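Local coordinates for protein dienelactone hydrolase (PDB 2O2G) that probably acts as a hydrolase of the dienelactone hydrolase family, built on the alpha/beta-hydrolase fold, at residues A[38-43]-A[67-72]; A[63-68]-A[217-222]; A[116-121]-A[140-145]; A[161-166]-A[183-188]. One frame throughout, in Å; residues are numbered along the deposited sequence. Where two conformers were deposited one is given.

Contact 1. Residues A[38-43]-A[67-72]. With SO4 (sulfate ion), chain B.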
loop_
_atom_site.group_PDB
_atom_site.type_symbol
_atom_site.label_atom_id
_atom_site.label_comp_id
_atom_site.label_asym_id
_atom_site.label_seq_id
_atom_site.Cartn_x
_atom_site.Cartn_y
_atom_site.Cartn_z
ATOM N N VAL A 38 5.929 -0.084 6.314
ATOM C CA VAL A 38 4.794 -0.129 5.415
ATOM C C VAL A 38 5.003 0.807 4.218
ATOM O O VAL A 38 5.089 2.037 4.362
ATOM C CB VAL A 38 3.533 0.259 6.164
ATOM C CG1 VAL A 38 2.322 0.237 5.224
ATOM C CG2 VAL A 38 3.351 -0.681 7.364
ATOM N N LEU A 39 5.092 0.206 3.041
ATOM C CA LEU A 39 5.203 0.937 1.808
ATOM C C LEU A 39 3.786 1.173 1.266
ATOM O O LEU A 39 3.009 0.217 1.093
ATOM C CB LEU A 39 6.049 0.166 0.821
ATOM C CG LEU A 39 6.350 0.784 -0.557
ATOM C CD1 LEU A 39 7.097 2.097 -0.566
ATOM C CD2 LEU A 39 7.164 -0.205 -1.311
ATOM N N PHE A 40 3.458 2.442 1.005
ATOM C CA PHE A 40 2.127 2.838 0.515
ATOM C C PHE A 40 2.018 2.992 -0.997
ATOM O O PHE A 40 2.822 3.671 -1.569
ATOM C CB PHE A 40 1.728 4.187 1.108
ATOM C CG PHE A 40 1.314 4.129 2.513
ATOM C CD1 PHE A 40 2.244 3.918 3.508
ATOM C CD2 PHE A 40 -0.015 4.346 2.873
ATOM C CE1 PHE A 40 1.857 3.882 4.828
ATOM C CE2 PHE A 40 -0.394 4.333 4.193
ATOM C CZ PHE A 40 0.533 4.081 5.168
ATOM N N ALA A 41 1.056 2.314 -1.625
ATOM C CA ALA A 41 0.732 2.459 -3.041
ATOM C C ALA A 41 -0.494 3.344 -3.057
ATOM O O ALA A 41 -1.548 2.930 -2.591
ATOM C CB ALA A 41 0.400 1.114 -3.661
ATOM N N HIS A 42 -0.351 4.563 -3.558
ATOM C CA HIS A 42 -1.432 5.528 -3.590
ATOM C C HIS A 42 -2.371 5.182 -4.730
ATOM O O HIS A 42 -2.044 4.349 -5.602
ATOM C CB HIS A 42 -0.875 6.976 -3.708
ATOM C CG HIS A 42 -0.049 7.218 -4.949
ATOM N ND1 HIS A 42 -0.592 7.252 -6.220
ATOM C CD2 HIS A 42 1.282 7.427 -5.111
ATOM C CE1 HIS A 42 0.372 7.466 -7.105
ATOM N NE2 HIS A 42 1.515 7.594 -6.457
ATOM N N GLY A 43 -3.564 5.754 -4.703
ATOM C CA GLY A 43 -4.537 5.524 -5.806
ATOM C C GLY A 43 -4.211 6.344 -7.030
ATOM O O GLY A 43 -3.321 7.227 -6.991
ATOM N N THR A 67 7.246 3.931 7.977
ATOM C CA THR A 67 6.425 4.131 6.759
ATOM C C THR A 67 7.210 4.799 5.611
ATOM O O THR A 67 8.099 5.616 5.856
ATOM C CB THR A 67 5.168 5.000 7.038
ATOM O OG1 THR A 67 5.549 6.326 7.451
ATOM C CG2 THR A 67 4.303 4.356 8.124
ATOM N N LEU A 68 6.881 4.414 4.387
ATOM C CA LEU A 68 7.392 5.058 3.161
ATOM C C LEU A 68 6.200 5.384 2.262
ATOM O O LEU A 68 5.539 4.499 1.750
ATOM C CB LEU A 68 8.385 4.189 2.412
ATOM C CG LEU A 68 8.898 4.775 1.084
ATOM C CD1 LEU A 68 9.565 6.145 1.324
ATOM C CD2 LEU A 68 9.830 3.778 0.402
ATOM N N LEU A 69 5.885 6.674 2.187
ATOM C CA LEU A 69 4.857 7.201 1.322
ATOM C C LEU A 69 5.629 7.640 0.097
ATOM O O LEU A 69 6.509 8.471 0.197
ATOM C CB LEU A 69 4.181 8.375 2.006
ATOM C CG LEU A 69 3.280 7.957 3.179
ATOM C CD1 LEU A 69 3.173 9.081 4.173
ATOM C CD2 LEU A 69 1.941 7.542 2.672
ATOM N N ILE A 70 5.291 7.060 -1.044
ATOM C CA ILE A 70 5.992 7.302 -2.298
ATOM C C ILE A 70 5.116 7.734 -3.473
ATOM O O ILE A 70 3.936 7.420 -3.534
ATOM C CB ILE A 70 6.750 5.998 -2.634
ATOM C CG1 ILE A 70 7.935 6.273 -3.535
ATOM C CG2 ILE A 70 5.817 4.882 -3.151
ATOM C CD1 ILE A 70 8.902 5.166 -3.510
ATOM N N ASP A 71 5.688 8.483 -4.399
ATOM C CA ASP A 71 5.019 8.771 -5.635
ATOM C C ASP A 71 5.424 7.607 -6.539
ATOM O O ASP A 71 6.615 7.372 -6.771
ATOM C CB ASP A 71 5.493 10.095 -6.246
ATOM C CG ASP A 71 4.953 11.319 -5.512
ATOM O OD1 ASP A 71 3.883 11.229 -4.871
ATOM O OD2 ASP A 71 5.601 12.368 -5.620
ATOM N N LEU A 72 4.458 6.875 -7.065
ATOM C CA LEU A 72 4.776 5.795 -7.980
ATOM C C LEU A 72 5.187 6.309 -9.343
ATOM O O LEU A 72 5.833 5.579 -10.114
ATOM C CB LEU A 72 3.615 4.808 -8.078
ATOM C CG LEU A 72 3.482 4.015 -6.755
ATOM C CD1 LEU A 72 2.266 3.106 -6.835
ATOM C CD2 LEU A 72 4.703 3.191 -6.439
HETATM S S SO4 B . -5.666 7.750 -2.174
HETATM O O1 SO4 B . -4.315 7.251 -2.359
HETATM O O2 SO4 B . -5.653 9.109 -2.633
HETATM O O3 SO4 B . -5.909 7.785 -0.744
HETATM O O4 SO4 B . -6.666 6.935 -2.853
HETATM O O HOH W 1 2.247 6.751 -1.309
#

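Contact 2. Residues A[63-68]-A[217-222]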
loop_
_atom_site.group_PDB
_atom_site.type_symbol
_atom_site.label_atom_id
_atom_site.label_comp_id
_atom_site.label_asym_id
_atom_site.label_seq_id
_atom_site.Cartn_x
_atom_site.Cartn_y
_atom_site.Cartn_z
ATOM N N ALA A 63 1.968 3.557 16.356
ATOM C CA ALA A 63 2.020 2.212 16.871
ATOM C C ALA A 63 3.464 1.679 16.825
ATOM O O ALA A 63 3.727 0.604 17.341
ATOM C CB ALA A 63 1.053 1.312 16.105
ATOM N N GLY A 64 4.387 2.414 16.193
ATOM C CA GLY A 64 5.811 2.032 16.125
ATOM C C GLY A 64 6.285 1.407 14.817
ATOM O O GLY A 64 7.349 0.782 14.783
ATOM N N LEU A 65 5.482 1.548 13.753
ATOM C CA LEU A 65 5.824 1.083 12.424
ATOM C C LEU A 65 6.436 2.180 11.595
ATOM O O LEU A 65 5.958 3.332 11.629
ATOM C CB LEU A 65 4.574 0.632 11.675
ATOM C CG LEU A 65 3.999 -0.724 12.108
ATOM C CD1 LEU A 65 2.525 -0.847 11.719
ATOM C CD2 LEU A 65 4.845 -1.891 11.544
ATOM N N ALA A 66 7.471 1.812 10.840
ATOM C CA ALA A 66 8.082 2.712 9.881
ATOM C C ALA A 66 7.144 2.822 8.718
ATOM O O ALA A 66 6.338 1.909 8.486
ATOM C CB ALA A 66 9.423 2.168 9.390
ATOM N N THR A 67 7.246 3.931 7.977
ATOM C CA THR A 67 6.425 4.131 6.759
ATOM C C THR A 67 7.210 4.799 5.611
ATOM O O THR A 67 8.099 5.616 5.856
ATOM C CB THR A 67 5.168 5.000 7.038
ATOM O OG1 THR A 67 5.549 6.326 7.451
ATOM C CG2 THR A 67 4.303 4.356 8.124
ATOM N N LEU A 68 6.881 4.414 4.387
ATOM C CA LEU A 68 7.392 5.058 3.161
ATOM C C LEU A 68 6.200 5.384 2.262
ATOM O O LEU A 68 5.539 4.499 1.750
ATOM C CB LEU A 68 8.385 4.189 2.412
ATOM C CG LEU A 68 8.898 4.775 1.084
ATOM C CD1 LEU A 68 9.565 6.145 1.324
ATOM C CD2 LEU A 68 9.830 3.778 0.402
ATOM N N TRP A 217 -3.039 -5.404 11.792
ATOM C CA TRP A 217 -2.531 -6.371 10.831
ATOM C C TRP A 217 -1.023 -6.306 10.679
ATOM O O TRP A 217 -0.340 -7.348 10.760
ATOM C CB TRP A 217 -3.196 -6.174 9.470
ATOM C CG TRP A 217 -3.033 -7.293 8.484
ATOM C CD1 TRP A 217 -2.158 -7.340 7.438
ATOM C CD2 TRP A 217 -3.817 -8.492 8.398
ATOM N NE1 TRP A 217 -2.316 -8.493 6.750
ATOM C CE2 TRP A 217 -3.334 -9.223 7.300
ATOM C CE3 TRP A 217 -4.874 -9.020 9.154
ATOM C CZ2 TRP A 217 -3.875 -10.463 6.917
ATOM C CZ3 TRP A 217 -5.411 -10.234 8.791
ATOM C CH2 TRP A 217 -4.915 -10.950 7.656
ATOM N N PHE A 218 -0.512 -5.101 10.437
ATOM C CA PHE A 218 0.938 -4.912 10.216
ATOM C C PHE A 218 1.727 -5.216 11.475
ATOM O O PHE A 218 2.818 -5.808 11.425
ATOM C CB PHE A 218 1.215 -3.482 9.722
ATOM C CG PHE A 218 0.733 -3.218 8.318
ATOM C CD1 PHE A 218 1.055 -4.075 7.288
ATOM C CD2 PHE A 218 -0.007 -2.089 8.021
ATOM C CE1 PHE A 218 0.669 -3.802 6.010
ATOM C CE2 PHE A 218 -0.391 -1.819 6.716
ATOM C CZ PHE A 218 -0.084 -2.680 5.735
HETATM N N MSE A 219 1.199 -4.826 12.635
HETATM C CA MSE A 219 1.913 -5.115 13.869
HETATM C C MSE A 219 2.077 -6.615 14.063
HETATM O O MSE A 219 3.144 -7.093 14.493
HETATM C CB MSE A 219 1.223 -4.438 15.049
HETATM C CG MSE A 219 1.391 -2.937 14.992
HETATM SE SE MSE A 219 3.204 -2.456 15.434
HETATM C CE MSE A 219 3.034 -3.056 17.193
ATOM N N HIS A 220 1.055 -7.369 13.726
ATOM C CA HIS A 220 1.146 -8.823 13.879
ATOM C C HIS A 220 2.093 -9.476 12.885
ATOM O O HIS A 220 2.914 -10.310 13.282
ATOM C CB HIS A 220 -0.210 -9.487 13.729
ATOM C CG HIS A 220 -0.154 -10.974 13.861
ATOM N ND1 HIS A 220 0.125 -11.603 15.059
ATOM C CD2 HIS A 220 -0.325 -11.961 12.950
ATOM C CE1 HIS A 220 0.118 -12.911 14.878
ATOM N NE2 HIS A 220 -0.159 -13.155 13.608
ATOM N N TYR A 221 1.957 -9.114 11.608
ATOM C CA TYR A 221 2.723 -9.740 10.535
ATOM C C TYR A 221 4.097 -9.153 10.205
ATOM O O TYR A 221 4.866 -9.832 9.573
ATOM C CB TYR A 221 1.879 -9.857 9.243
ATOM C CG TYR A 221 0.771 -10.861 9.347
ATOM C CD1 TYR A 221 1.052 -12.211 9.370
ATOM C CD2 TYR A 221 -0.563 -10.473 9.392
ATOM C CE1 TYR A 221 0.072 -13.140 9.480
ATOM C CE2 TYR A 221 -1.567 -11.408 9.499
ATOM C CZ TYR A 221 -1.244 -12.751 9.539
ATOM O OH TYR A 221 -2.221 -13.718 9.641
ATOM N N LEU A 222 4.423 -7.934 10.625
ATOM C CA LEU A 222 5.746 -7.348 10.293
ATOM C C LEU A 222 6.719 -7.407 11.469
ATOM O O LEU A 222 7.416 -6.422 11.803
ATOM C CB LEU A 222 5.593 -5.914 9.802
ATOM C CG LEU A 222 4.764 -5.732 8.544
ATOM C CD1 LEU A 222 4.780 -4.284 8.104
ATOM C CD2 LEU A 222 5.281 -6.648 7.426
#

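Contact 3. Residues A[116-121]-A[140-145]. With SO4 (sulfate ion), chain B.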
loop_
_atom_site.group_PDB
_atom_site.type_symbol
_atom_site.label_atom_id
_atom_site.label_comp_id
_atom_site.label_asym_id
_atom_site.label_seq_id
_atom_site.Cartn_x
_atom_site.Cartn_y
_atom_site.Cartn_z
ATOM N N VAL A 116 9.074 -5.577 5.251
ATOM C CA VAL A 116 8.226 -4.812 4.373
ATOM C C VAL A 116 6.804 -5.319 4.294
ATOM O O VAL A 116 6.564 -6.511 4.118
ATOM C CB VAL A 116 8.785 -4.696 2.947
ATOM C CG1 VAL A 116 7.805 -3.936 2.043
ATOM C CG2 VAL A 116 10.150 -3.978 2.950
ATOM N N GLY A 117 5.868 -4.374 4.411
ATOM C CA GLY A 117 4.446 -4.631 4.192
ATOM C C GLY A 117 3.920 -3.586 3.208
ATOM O O GLY A 117 4.481 -2.504 3.082
ATOM N N TYR A 118 2.802 -3.875 2.547
ATOM C CA TYR A 118 2.229 -2.925 1.606
ATOM C C TYR A 118 0.841 -2.460 2.040
ATOM O O TYR A 118 0.006 -3.270 2.566
ATOM C CB TYR A 118 2.068 -3.518 0.203
ATOM C CG TYR A 118 3.304 -3.938 -0.583
ATOM C CD1 TYR A 118 4.546 -3.367 -0.394
ATOM C CD2 TYR A 118 3.165 -4.847 -1.614
ATOM C CE1 TYR A 118 5.629 -3.757 -1.167
ATOM C CE2 TYR A 118 4.225 -5.225 -2.409
ATOM C CZ TYR A 118 5.448 -4.688 -2.198
ATOM O OH TYR A 118 6.465 -5.122 -3.016
ATOM N N PHE A 119 0.607 -1.168 1.862
ATOM C CA PHE A 119 -0.714 -0.576 2.077
ATOM C C PHE A 119 -1.091 0.004 0.749
ATOM O O PHE A 119 -0.541 1.031 0.351
ATOM C CB PHE A 119 -0.747 0.468 3.191
ATOM C CG PHE A 119 -2.140 1.035 3.431
ATOM C CD1 PHE A 119 -2.644 2.064 2.633
ATOM C CD2 PHE A 119 -2.951 0.532 4.430
ATOM C CE1 PHE A 119 -3.958 2.576 2.853
ATOM C CE2 PHE A 119 -4.274 1.019 4.635
ATOM C CZ PHE A 119 -4.771 2.023 3.861
ATOM N N GLY A 120 -2.026 -0.649 0.050
ATOM C CA GLY A 120 -2.416 -0.205 -1.252
ATOM C C GLY A 120 -3.792 0.420 -1.210
ATOM O O GLY A 120 -4.718 -0.228 -0.737
ATOM N N ALA A 121 -3.919 1.650 -1.725
ATOM C CA ALA A 121 -5.175 2.399 -1.691
ATOM C C ALA A 121 -5.856 2.427 -3.061
ATOM O O ALA A 121 -5.216 2.775 -4.081
ATOM C CB ALA A 121 -4.922 3.813 -1.221
ATOM N N GLN A 140 5.946 -9.249 3.647
ATOM C CA GLN A 140 5.364 -10.004 4.765
ATOM C C GLN A 140 3.910 -9.729 5.108
ATOM O O GLN A 140 3.334 -10.430 5.971
ATOM C CB GLN A 140 6.204 -9.810 6.034
ATOM C CG GLN A 140 7.639 -10.333 5.908
ATOM C CD GLN A 140 8.357 -10.592 7.237
ATOM O OE1 GLN A 140 9.532 -10.952 7.222
ATOM N NE2 GLN A 140 7.658 -10.437 8.390
ATOM N N ALA A 141 3.303 -8.746 4.447
ATOM C CA ALA A 141 1.900 -8.406 4.681
ATOM C C ALA A 141 1.402 -7.401 3.665
ATOM O O ALA A 141 2.157 -6.582 3.144
ATOM C CB ALA A 141 1.673 -7.855 6.128
ATOM N N VAL A 142 0.112 -7.481 3.366
ATOM C CA VAL A 142 -0.520 -6.550 2.445
ATOM C C VAL A 142 -1.908 -6.190 2.980
ATOM O O VAL A 142 -2.617 -7.045 3.469
ATOM C CB VAL A 142 -0.686 -7.135 1.007
ATOM C CG1 VAL A 142 -1.501 -6.168 0.095
ATOM C CG2 VAL A 142 0.664 -7.455 0.377
ATOM N N VAL A 143 -2.253 -4.914 2.898
ATOM C CA VAL A 143 -3.590 -4.426 3.233
ATOM C C VAL A 143 -4.053 -3.670 1.972
ATOM O O VAL A 143 -3.319 -2.834 1.437
ATOM C CB VAL A 143 -3.599 -3.481 4.435
ATOM C CG1 VAL A 143 -5.003 -2.891 4.655
ATOM C CG2 VAL A 143 -3.129 -4.176 5.669
ATOM N N SER A 144 -5.252 -3.987 1.496
ATOM C CA SER A 144 -5.833 -3.335 0.337
ATOM C C SER A 144 -7.048 -2.548 0.802
ATOM O O SER A 144 -7.960 -3.139 1.380
ATOM C CB SER A 144 -6.216 -4.351 -0.728
ATOM O OG SER A 144 -7.046 -3.698 -1.665
ATOM N N ARG A 145 -7.008 -1.217 0.635
ATOM C CA ARG A 145 -8.122 -0.339 1.058
ATOM C C ARG A 145 -9.001 0.012 -0.128
ATOM O O ARG A 145 -8.616 0.809 -0.996
ATOM C CB ARG A 145 -7.602 0.936 1.713
ATOM C CG ARG A 145 -8.688 1.852 2.306
ATOM C CD ARG A 145 -8.294 3.293 2.160
ATOM N NE ARG A 145 -8.465 3.715 0.760
ATOM C CZ ARG A 145 -8.005 4.843 0.250
ATOM N NH1 ARG A 145 -7.230 5.649 0.960
ATOM N NH2 ARG A 145 -8.248 5.117 -1.015
HETATM S S SO4 B . -5.666 7.750 -2.174
HETATM O O1 SO4 B . -4.315 7.251 -2.359
HETATM O O2 SO4 B . -5.653 9.109 -2.633
HETATM O O3 SO4 B . -5.909 7.785 -0.744
HETATM O O4 SO4 B . -6.666 6.935 -2.853
#

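Contact 4. Residues A[161-166]-A[183-188]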
loop_
_atom_site.group_PDB
_atom_site.type_symbol
_atom_site.label_atom_id
_atom_site.label_comp_id
_atom_site.label_asym_id
_atom_site.label_seq_id
_atom_site.Cartn_x
_atom_site.Cartn_y
_atom_site.Cartn_z
ATOM N N ALA A 161 2.137 -13.215 0.973
ATOM C CA ALA A 161 2.016 -12.263 2.072
ATOM C C ALA A 161 0.606 -12.268 2.644
ATOM O O ALA A 161 -0.364 -12.122 1.879
ATOM C CB ALA A 161 2.349 -10.871 1.579
ATOM N N PRO A 162 0.462 -12.501 3.975
ATOM C CA PRO A 162 -0.890 -12.407 4.585
ATOM C C PRO A 162 -1.581 -11.083 4.213
ATOM O O PRO A 162 -1.072 -9.982 4.498
ATOM C CB PRO A 162 -0.609 -12.542 6.083
ATOM C CG PRO A 162 0.637 -13.441 6.110
ATOM C CD PRO A 162 1.476 -12.942 4.958
ATOM N N THR A 163 -2.776 -11.218 3.648
ATOM C CA THR A 163 -3.515 -10.125 3.019
ATOM C C THR A 163 -4.884 -9.823 3.656
ATOM O O THR A 163 -5.724 -10.693 3.824
ATOM C CB THR A 163 -3.751 -10.493 1.524
ATOM O OG1 THR A 163 -2.485 -10.630 0.867
ATOM C CG2 THR A 163 -4.616 -9.487 0.815
ATOM N N LEU A 164 -5.082 -8.547 3.953
ATOM C CA LEU A 164 -6.292 -8.039 4.515
ATOM C C LEU A 164 -6.934 -7.105 3.499
ATOM O O LEU A 164 -6.377 -6.051 3.135
ATOM C CB LEU A 164 -5.971 -7.246 5.786
ATOM C CG LEU A 164 -7.096 -6.456 6.419
ATOM C CD1 LEU A 164 -8.264 -7.352 6.792
ATOM C CD2 LEU A 164 -6.517 -5.716 7.641
ATOM N N LEU A 165 -8.108 -7.486 3.050
ATOM C CA LEU A 165 -8.900 -6.681 2.137
ATOM C C LEU A 165 -9.938 -5.870 2.975
ATOM O O LEU A 165 -10.688 -6.425 3.778
ATOM C CB LEU A 165 -9.573 -7.604 1.125
ATOM C CG LEU A 165 -8.689 -8.514 0.260
ATOM C CD1 LEU A 165 -9.527 -9.327 -0.709
ATOM C CD2 LEU A 165 -7.672 -7.735 -0.529
ATOM N N ILE A 166 -9.936 -4.556 2.826
ATOM C CA ILE A 166 -10.855 -3.716 3.554
ATOM C C ILE A 166 -11.723 -3.015 2.557
ATOM O O ILE A 166 -11.194 -2.370 1.628
ATOM C CB ILE A 166 -10.125 -2.608 4.405
ATOM C CG1 ILE A 166 -9.150 -3.194 5.430
ATOM C CG2 ILE A 166 -11.168 -1.769 5.175
ATOM C CD1 ILE A 166 -8.197 -2.129 6.099
ATOM N N GLU A 183 -11.259 -15.533 -2.384
ATOM C CA GLU A 183 -11.273 -16.950 -2.722
ATOM C C GLU A 183 -10.066 -17.376 -3.559
ATOM O O GLU A 183 -9.659 -18.543 -3.504
ATOM C CB GLU A 183 -12.559 -17.311 -3.484
ATOM C CG GLU A 183 -13.848 -17.123 -2.686
ATOM C CD GLU A 183 -13.875 -17.904 -1.363
ATOM O OE1 GLU A 183 -14.132 -19.130 -1.404
ATOM O OE2 GLU A 183 -13.664 -17.280 -0.282
ATOM N N GLN A 184 -9.506 -16.449 -4.332
ATOM C CA GLN A 184 -8.366 -16.742 -5.180
ATOM C C GLN A 184 -7.057 -16.730 -4.371
ATOM O O GLN A 184 -6.074 -17.375 -4.769
ATOM C CB GLN A 184 -8.325 -15.756 -6.354
ATOM C CG GLN A 184 -9.635 -15.681 -7.172
ATOM C CD GLN A 184 -9.623 -14.615 -8.262
ATOM O OE1 GLN A 184 -8.776 -14.631 -9.169
ATOM N NE2 GLN A 184 -10.569 -13.679 -8.183
ATOM N N LEU A 185 -7.040 -15.998 -3.248
ATOM C CA LEU A 185 -5.874 -15.973 -2.374
ATOM C C LEU A 185 -5.722 -17.356 -1.717
ATOM O O LEU A 185 -6.718 -18.006 -1.375
ATOM C CB LEU A 185 -5.982 -14.867 -1.306
ATOM C CG LEU A 185 -5.975 -13.436 -1.836
ATOM C CD1 LEU A 185 -6.423 -12.417 -0.791
ATOM C CD2 LEU A 185 -4.588 -13.113 -2.377
ATOM N N GLN A 186 -4.473 -17.813 -1.594
ATOM C CA GLN A 186 -4.139 -19.093 -0.982
ATOM C C GLN A 186 -3.353 -18.931 0.318
ATOM O O GLN A 186 -2.960 -19.917 0.921
ATOM C CB GLN A 186 -3.306 -19.937 -1.972
ATOM C CG GLN A 186 -4.005 -20.162 -3.300
ATOM C CD GLN A 186 -5.309 -20.889 -3.130
ATOM O OE1 GLN A 186 -5.337 -22.009 -2.621
ATOM N NE2 GLN A 186 -6.401 -20.268 -3.563
ATOM N N THR A 187 -3.141 -17.696 0.755
ATOM C CA THR A 187 -2.370 -17.405 1.955
ATOM C C THR A 187 -3.327 -17.057 3.090
ATOM O O THR A 187 -4.548 -17.092 2.897
ATOM C CB THR A 187 -1.411 -16.213 1.681
ATOM O OG1 THR A 187 -0.578 -15.966 2.828
ATOM C CG2 THR A 187 -2.198 -14.938 1.309
ATOM N N SER A 188 -2.788 -16.740 4.272
ATOM C CA SER A 188 -3.605 -16.284 5.399
ATOM C C SER A 188 -4.275 -15.020 4.892
ATOM O O SER A 188 -3.632 -14.156 4.265
ATOM C CB SER A 188 -2.784 -15.966 6.665
ATOM O OG SER A 188 -2.232 -17.141 7.225
#

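Contact 1. Residues A[38-43]-A[67-72]
Phe40 and Leu69 run side by side off neighbouring parallel strands, and the CD2 methyl of Leu69 sits over one face of the Phe40 ring, 3.8 Å from its centroid, a CH-pi contact displaced toward the rim. Thr67 CG2 approaches the CE1 edge of the same ring. On the other side of the sheet Leu39 and Leu68 also point the same way. Both chains have CG anti to the backbone N, which brings Leu39 CD1 and Leu68 CD2 to 3.4 Å, a tight fit. Between these two layers the backbone bonds Leu68 N to Val38 O and Phe40 N to Leu68 O tie the strands. Farther along they splay, and a water donates to both Phe40 O and Ile70 O.

His42 bridges the two chains beyond the strands. With chi1 at 60° its ring reaches across edge-first: NE2 accepts from Leu72 N at 3.1 Å, a bond straight at the hydrogen (175°), while CD2 lies near Ile70 O in the ring plane. From another edge of the ring, ND1 donates to Gly43 O (2.8 Å), so two bonds fix its rotation. Gly43 N donates to O1 of the sulfate, 2.9 Å away.

The two strands belong to one beta-alpha-beta unit; its helix 51-63 packs on Phe40 and Leu69, helix 91-107 lies against Leu39 and Ile70, and strand 115-121 flanks strand 36-41.

Contact 2. Residues A[63-68]-A[217-222]
Phe218 turns its CB, rather than its ring, to Leu65: CD1 of the leucine lies 3.6 Å from Phe218 CB, the two side chains crossing at about a right angle, and the phenyl ring leads off toward the sheet. The other rings of this last helical turn are busy with one another, away from residues 63-68. Tyr221 CE2 sits over the centre of the Trp217 ring, 3.5 Å above its plane, and His220 brings CD2 over the centre of one face of the Tyr221 ring; Tyr221 CD2 in turn lies at the histidine's edge.

Leu65 carries the contact. Its CG stands anti to the carbonyl carbon (chi1 -75°), and from there its branches part: CD1 goes to Phe218, CD2 to Leu222 CD1 at 4.2 Å. CG itself lies 3.8 Å from the selenium of Met219, a selenomethionine with two deposited conformers, so that neighbour is less certain. Cutting Leu65 back to alanine removes both methyl branches, and is likely to leave a gap beside Phe218 CB and Leu222 CD1. No hydrogen bond crosses the interface; just ahead of Leu65, Gly64 has positive phi and ends helix 51-63 in a Schellman motif.

Leu60 of that helix backs both Leu65 and Phe218, while Val38 of strand 36-41 and Val143 of strand 139-145 floor the phenylalanine, which sets the end of helix 206-221 against these two strands.

Contact 3. Residues A[116-121]-A[140-145]
Gly120 and Arg145 meet near the ends of two parallel strands, 115-121 and 139-145, of a beta-alpha-beta unit, where the first strand runs into what is probably the nucleophile elbow of an alpha/beta-hydrolase. Gly120, Ser122 and Gly124 fit the GxSxG pattern, and Ser122 with His199 and Asp171 probably forms the catalytic triad.

Residues 116-121 and 140-145 run 7° apart and are laced by backbone bonds: Tyr118 N to Ala141 O, Val143 N to Tyr118 O, Gly120 N to Val143 O (2.9 Å) and Arg145 N to Gly120 O (2.8 Å). On one face Tyr118 CD2 comes obliquely against Val142 CG2 at 4.1 Å; the Tyr118 hydroxyl is bonded to Thr102 OG1, and Tyr118 and Val142 both pack on helix 123-134. On the opposite face Phe119 has CG anti to the backbone N (chi1 -178°), which carries the ring obliquely across to Val143 and Arg145: CE2 is 4.0 Å from Val143 CG1, and CZ is 3.7 Å from Arg145 CB.

The arginine then bends at chi2 and chi3, leaving its guanidinium plane 77° from the phenyl ring. NH1 donates to sulfate O3 and NH2 to sulfate O4, each at 3.0 Å, and NH2 also bonds Ser122 OG, so three hydrogen bonds to two partners hold the group. The Ala121 CB methyl sits over the centre of one guanidinium face, 3.6 Å from Arg145 CZ.

Contact 4. Residues A[161-166]-A[183-188]
Thr163 N donates to Ser188 O (3.1 Å, 159° at the hydrogen) where the two backbones meet at a steep angle, their touching parts running 105° apart. The same carbonyl oxygen also lies 3.3 Å from Pro162 CA, in a CA-H...O contact, and Pro162 CB faces Ser188 CB.

Thr163 splits its two branches. CG2, anti to the backbone N, presses on Leu185 CD1 at 3.8 Å, the two side chains crossing at about a right angle; OG1 turns back to donate to Ala161 O at 2.8 Å. This corner belongs to the beta-alpha-beta unit of strand 163-168, helix 172-184 and strand 189-194: the chain leaves the helix at Leu185 and passes the start of the first strand before entering the last. Replacing Thr163 by alanine removes both OG1 and CG2, which is likely to leave Ala161 O without this hydroxyl donor and a gap beside Leu185 CD1.

Leu185 CD1 also approaches Leu165 CD1, and Leu156 and Val159 pack on Leu185 from neighbouring loops. Thr187 brings its CG2 to 3.4 Å from Ala161 O, while its OG1 is bonded to Lys160 O.

Overall arrangement
All four contacts hang on one sheet. Contacts 1 and 3 are joined directly, strand 36-41 lying beside strand 115-121: Leu39 N is 2.8 Å from Gly117 O, and the rings of Phe40 and Phe119 meet. Both also reach the bound sulfate, probably from the crystallisation liquor, which Ser46, Ser50 and Arg52 also hold; Arg145 bridges it to the probable nucleophile Ser122. Contact 4 carries on from contact 3 at the next strand, their centres 11 Å apart, through Ser144 N and Leu164 O. Contact 2 brings the C-terminal helix over this row: Phe218 touches Val38 and Val143, and Trp217 NE1 reaches Pro162 O at 3.0 Å. Contacts 1 and 4 do not touch, with centres about 20 Å apart.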